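Local coordinates for protein NAD-dependent aldehyde dehydrogenase (Burkholderia multivorans, PDB 5UJU) that probably oxidises aldehydes to carboxylic acids with NAD+ as the electron acceptor, as members of the aldehyde dehydrogenase family do, at residues 118-123 against 173-178; 334-339 against 377-382. All blocks are in the same frame, centred on the assembly; numbering follows the deposited sequence.

Contact 1 of 2, residues 118-123 against 173-178; sequences AWIGVS and DQLRRI
Leu175 reaches across to helix 97-132 with one methyl, CD1, and that methyl meets two side chains at once. One is Trp119: Leu175 CD1 lies 4.3 Å from CE3, close to the plane of the indole, so the methyl abuts the edge of the six-membered ring and does not stack on a face. The second, approached at roughly a right angle to the first, is Ile120, whose CD1 also comes within 4.3 Å of Leu175 CD1, methyl to methyl. The isoleucine chain is bent (chi2 -63°) instead of fully extended, which leaves CD1 as its point of contact. No hydrogen bond crosses between the segments, and the CA atoms of Ile120 and Leu175 stay 9.9 Å apart; this is a light, apolar touch between long side chains.

Several polar groups are bound within their own segments or by neighbours. Trp119 NE1 donates to Trp111 O, which fixes the far end of the indole, while the Trp111 ring meets it at about 50°. Trp119 O takes two donors from Ser123, its N and its OG, arriving from opposite faces of the carbonyl plane; the OG bond is 2.9 Å long. In the other segment, Arg176 grips Asp173 side-on, with NE and NH2 both on OD1 and that oxygen in the guanidinium plane; Arg177 NH1 reaches across the dimer interface to form a salt bridge with Asp173 OD2 of the second subunit.

The contact thus joins the long helix 97-132 to the C-terminal part of helix 158-175 beside the dimer interface. Trp119 and Leu175 share Ile202 of strand 191-211 as a floor, Phe554 of strand 554-562 also touches Leu175, and Leu21 of helix 18-30 packs against Ile120.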
loop_
_atom_site.group_PDB
_atom_site.type_symbol
_atom_site.label_atom_id
_atom_site.label_comp_id
_atom_site.label_asym_id
_atom_site.label_seq_id
_atom_site.Cartn_x
_atom_site.Cartn_y
_atom_site.Cartn_z
ATOM N N ALA A 118 16.323 -4.295 15.841
ATOM C CA ALA A 118 17.324 -5.079 15.124
ATOM C C ALA A 118 17.247 -4.849 13.617
ATOM O O ALA A 118 18.282 -4.731 12.945
ATOM C CB ALA A 118 17.127 -6.555 15.420
ATOM N N TRP A 119 16.037 -4.819 13.058
ATOM C CA TRP A 119 15.922 -4.632 11.608
ATOM C C TRP A 119 16.524 -3.303 11.191
ATOM O O TRP A 119 17.292 -3.232 10.221
ATOM C CB TRP A 119 14.466 -4.714 11.151
ATOM C CG TRP A 119 13.718 -5.873 11.686
ATOM C CD1 TRP A 119 14.226 -7.086 12.085
ATOM C CD2 TRP A 119 12.312 -5.927 11.923
ATOM N NE1 TRP A 119 13.210 -7.896 12.541
ATOM C CE2 TRP A 119 12.025 -7.203 12.458
ATOM C CE3 TRP A 119 11.260 -5.022 11.722
ATOM C CZ2 TRP A 119 10.733 -7.587 12.808
ATOM C CZ3 TRP A 119 9.970 -5.411 12.067
ATOM C CH2 TRP A 119 9.721 -6.681 12.597
ATOM N N ILE A 120 16.205 -2.242 11.936
ATOM C CA ILE A 120 16.717 -0.909 11.614
ATOM C C ILE A 120 18.210 -0.830 11.914
ATOM O O ILE A 120 19.001 -0.338 11.102
ATOM C CB ILE A 120 15.927 0.168 12.391
ATOM C CG1 ILE A 120 14.407 0.081 12.118
ATOM C CG2 ILE A 120 16.471 1.570 12.098
ATOM C CD1 ILE A 120 13.998 0.326 10.704
ATOM N N GLY A 121 18.623 -1.320 13.088
ATOM C CA GLY A 121 20.029 -1.228 13.445
ATOM C C GLY A 121 20.921 -1.974 12.473
ATOM O O GLY A 121 21.937 -1.445 12.004
ATOM N N VAL A 122 20.546 -3.213 12.142
ATOM C CA VAL A 122 21.333 -3.981 11.183
ATOM C C VAL A 122 21.359 -3.266 9.829
ATOM O O VAL A 122 22.403 -3.187 9.165
ATOM C CB VAL A 122 20.781 -5.416 11.073
ATOM C CG1 VAL A 122 21.265 -6.106 9.797
ATOM C CG2 VAL A 122 21.169 -6.246 12.316
ATOM N N SER A 123 20.215 -2.743 9.396
ATOM C CA SER A 123 20.183 -2.011 8.125
ATOM C C SER A 123 21.134 -0.818 8.144
ATOM O O SER A 123 21.879 -0.590 7.183
ATOM C CB SER A 123 18.759 -1.570 7.798
ATOM O OG SER A 123 17.966 -2.696 7.466
ATOM N N ASP A 173 9.677 5.284 10.451
ATOM C CA ASP A 173 8.637 6.279 10.704
ATOM C C ASP A 173 7.274 5.624 10.950
ATOM O O ASP A 173 6.508 6.074 11.806
ATOM C CB ASP A 173 8.562 7.244 9.523
ATOM C CG ASP A 173 7.833 8.538 9.858
ATOM O OD1 ASP A 173 7.816 8.952 11.035
ATOM O OD2 ASP A 173 7.286 9.148 8.924
ATOM N N GLN A 174 6.954 4.561 10.204
ATOM C CA GLN A 174 5.729 3.796 10.437
ATOM C C GLN A 174 5.842 2.889 11.664
ATOM O O GLN A 174 4.891 2.768 12.443
ATOM C CB GLN A 174 5.393 2.931 9.218
ATOM C CG GLN A 174 5.093 3.675 7.952
ATOM C CD GLN A 174 3.957 4.646 8.168
ATOM O OE1 GLN A 174 3.048 4.385 8.962
ATOM N NE2 GLN A 174 3.977 5.749 7.452
ATOM N N LEU A 175 6.965 2.189 11.807
ATOM C CA LEU A 175 7.090 1.213 12.893
ATOM C C LEU A 175 7.018 1.887 14.261
ATOM O O LEU A 175 6.424 1.344 15.199
ATOM C CB LEU A 175 8.391 0.421 12.743
ATOM C CG LEU A 175 8.517 -0.476 11.506
ATOM C CD1 LEU A 175 9.946 -0.995 11.317
ATOM C CD2 LEU A 175 7.527 -1.630 11.566
ATOM N N ARG A 176 7.622 3.068 14.401
ATOM C CA ARG A 176 7.665 3.717 15.703
ATOM C C ARG A 176 6.301 4.199 16.176
ATOM O O ARG A 176 6.170 4.533 17.355
ATOM C CB ARG A 176 8.637 4.888 15.679
ATOM C CG ARG A 176 8.135 6.063 14.882
ATOM C CD ARG A 176 9.242 7.060 14.672
ATOM N NE ARG A 176 8.786 8.209 13.902
ATOM C CZ ARG A 176 8.692 9.443 14.385
ATOM N NH1 ARG A 176 9.039 9.692 15.641
ATOM N NH2 ARG A 176 8.278 10.431 13.599
ATOM N N ARG A 177 5.288 4.240 15.308
ATOM C CA ARG A 177 3.954 4.706 15.670
ATOM C C ARG A 177 3.097 3.620 16.305
ATOM O O ARG A 177 1.952 3.893 16.678
ATOM C CB ARG A 177 3.220 5.248 14.439
ATOM C CG ARG A 177 3.996 6.257 13.620
ATOM C CD ARG A 177 3.161 6.766 12.454
ATOM N NE ARG A 177 3.985 7.235 11.343
ATOM C CZ ARG A 177 3.503 7.846 10.265
ATOM N NH1 ARG A 177 2.200 8.071 10.155
ATOM N NH2 ARG A 177 4.321 8.232 9.297
ATOM N N ILE A 178 3.611 2.403 16.431
ATOM C CA ILE A 178 2.826 1.257 16.866
ATOM C C ILE A 178 3.301 0.874 18.264
ATOM O O ILE A 178 4.460 0.466 18.422
ATOM C CB ILE A 178 2.968 0.084 15.886
ATOM C CG1 ILE A 178 2.442 0.488 14.507
ATOM C CG2 ILE A 178 2.254 -1.166 16.410
ATOM C CD1 ILE A 178 2.929 -0.402 13.402
#

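Contact 2 of 2, residues 334-339 against 377-382; sequences AAAKNI and AQAIAG
The flat group here is a peptide: the methyl of Ala336 sits over one face of the Ala379-Ile380 peptide, with CB 3.6 Å from Ala379 O and almost directly above that oxygen. Beside this peptide, Ala379 CB approaches the same methyl. The setting is the alpha/beta fold of the aldehyde dehydrogenase catalytic domain, built on a mostly parallel sheet. Helix 332-344 is the crossover of a beta-alpha-beta unit that joins the adjacent parallel strands 323-326 and 356-360, and helix 373-388 follows the second of them and packs alongside.

Small residues let the two helices come together. Their axes approach to 8.3 Å with a crossing angle of -47°, and the CA atoms of Ala336 and Ile380 are only 4.9 Å apart. With no more than a methyl between them at this point, the backbone of 377-382 itself becomes part of the packing surface. No hydrogen bond crosses the interface.

One turn further along helix 332-344, Ile339 meets Ile380 on the side facing the sheet. Ile339 and Ile380 have the same shape, CG1 anti to the carbonyl carbon and CG2 anti to the backbone N (chi1 -72° and -63°), and their side chains run at a slant to each other. Both rest on Ile326 of strand 323-326 and Ile357 of strand 356-360, so the pair fills the wedge between the helices and the strands beneath. Asn338 is turned to another part of the domain, where its ND2 is held by Gly518 O and Val520 O.

Between the isoleucines the touch is made by the branch methyls, Ile339 CG2 lying 4.1 Å from Ile380 CG2.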
loop_
_atom_site.group_PDB
_atom_site.type_symbol
_atom_site.label_atom_id
_atom_site.label_comp_id
_atom_site.label_asym_id
_atom_site.label_seq_id
_atom_site.Cartn_x
_atom_site.Cartn_y
_atom_site.Cartn_z
ATOM N N ALA A 334 22.097 29.582 -22.104
ATOM C CA ALA A 334 22.147 28.871 -20.832
ATOM C C ALA A 334 21.160 27.711 -20.808
ATOM O O ALA A 334 21.478 26.630 -20.298
ATOM C CB ALA A 334 21.873 29.830 -19.674
ATOM N N ALA A 335 19.945 27.930 -21.319
ATOM C CA ALA A 335 18.961 26.856 -21.353
ATOM C C ALA A 335 19.419 25.724 -22.261
ATOM O O ALA A 335 19.285 24.548 -21.910
ATOM C CB ALA A 335 17.608 27.401 -21.804
ATOM N N ALA A 336 19.957 26.064 -23.438
ATOM C CA ALA A 336 20.417 25.044 -24.375
ATOM C C ALA A 336 21.555 24.220 -23.779
ATOM O O ALA A 336 21.593 22.996 -23.935
ATOM C CB ALA A 336 20.855 25.696 -25.689
ATOM N N LYS A 337 22.488 24.871 -23.084
ATOM C CA LYS A 337 23.592 24.131 -22.483
ATOM C C LYS A 337 23.087 23.181 -21.401
ATOM O O LYS A 337 23.562 22.043 -21.294
ATOM C CB LYS A 337 24.630 25.102 -21.917
ATOM C CG LYS A 337 25.962 24.452 -21.560
ATOM C CD LYS A 337 26.960 25.458 -20.999
ATOM C CE LYS A 337 28.393 25.018 -21.316
ATOM N NZ LYS A 337 29.367 25.292 -20.220
ATOM N N ASN A 338 22.132 23.633 -20.586
ATOM C CA ASN A 338 21.588 22.772 -19.541
ATOM C C ASN A 338 20.883 21.566 -20.151
ATOM O O ASN A 338 21.078 20.428 -19.713
ATOM C CB ASN A 338 20.635 23.569 -18.651
ATOM C CG ASN A 338 19.982 22.702 -17.576
ATOM O OD1 ASN A 338 19.043 21.953 -17.856
ATOM N ND2 ASN A 338 20.457 22.829 -16.337
ATOM N N ILE A 339 20.056 21.800 -21.170
ATOM C CA ILE A 339 19.411 20.686 -21.856
ATOM C C ILE A 339 20.456 19.754 -22.451
ATOM O O ILE A 339 20.324 18.522 -22.390
ATOM C CB ILE A 339 18.448 21.217 -22.934
ATOM C CG1 ILE A 339 17.213 21.835 -22.273
ATOM C CG2 ILE A 339 18.093 20.117 -23.933
ATOM C CD1 ILE A 339 16.318 22.585 -23.249
ATOM N N ALA A 377 16.526 24.717 -32.017
ATOM C CA ALA A 377 17.031 23.375 -32.281
ATOM C C ALA A 377 18.537 23.385 -32.496
ATOM O O ALA A 377 19.256 22.527 -31.968
ATOM C CB ALA A 377 16.325 22.781 -33.498
ATOM N N GLN A 378 19.032 24.347 -33.275
ATOM C CA GLN A 378 20.468 24.435 -33.508
ATOM C C GLN A 378 21.211 24.772 -32.231
ATOM O O GLN A 378 22.338 24.313 -32.027
ATOM C CB GLN A 378 20.773 25.480 -34.590
ATOM C CG GLN A 378 20.483 24.989 -35.987
ATOM C CD GLN A 378 21.236 23.704 -36.293
ATOM O OE1 GLN A 378 22.415 23.558 -35.943
ATOM N NE2 GLN A 378 20.559 22.765 -36.946
ATOM N N ALA A 379 20.608 25.595 -31.369
ATOM C CA ALA A 379 21.247 25.899 -30.096
ATOM C C ALA A 379 21.439 24.628 -29.270
ATOM O O ALA A 379 22.494 24.423 -28.663
ATOM C CB ALA A 379 20.426 26.941 -29.336
ATOM N N ILE A 380 20.432 23.759 -29.253
ATOM C CA ILE A 380 20.542 22.504 -28.522
ATOM C C ILE A 380 21.549 21.581 -29.198
ATOM O O ILE A 380 22.463 21.056 -28.548
ATOM C CB ILE A 380 19.159 21.845 -28.388
ATOM C CG1 ILE A 380 18.241 22.752 -27.555
ATOM C CG2 ILE A 380 19.305 20.425 -27.803
ATOM C CD1 ILE A 380 16.790 22.364 -27.594
ATOM N N ALA A 381 21.402 21.376 -30.513
ATOM C CA ALA A 381 22.290 20.453 -31.216
ATOM C C ALA A 381 23.741 20.894 -31.094
ATOM O O ALA A 381 24.628 20.071 -30.839
ATOM C CB ALA A 381 21.893 20.345 -32.693
ATOM N N GLY A 382 23.995 22.194 -31.243
ATOM C CA GLY A 382 25.363 22.679 -31.182
ATOM C C GLY A 382 25.966 22.569 -29.794
ATOM O O GLY A 382 27.154 22.274 -29.648
#

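Overall arrangement
The two contacts lie on opposite sides of the chain's centre, 47 Å apart between their centres and about 32 Å between nearest atoms, so neither touches the other. They follow one another along the chain: 118-123 with 173-178 closes before 334-339 with 377-382 opens. Contact 1 belongs to the helices next to the dimer interface, whereas no second subunit reaches contact 2, which sits in the catalytic-domain layer of helices. The bound sodium ion, at Gly348 and Gly458, is closer to contact 2, about 11 Å from the side chain of Ile339. No nicotinamide cofactor is present in the model.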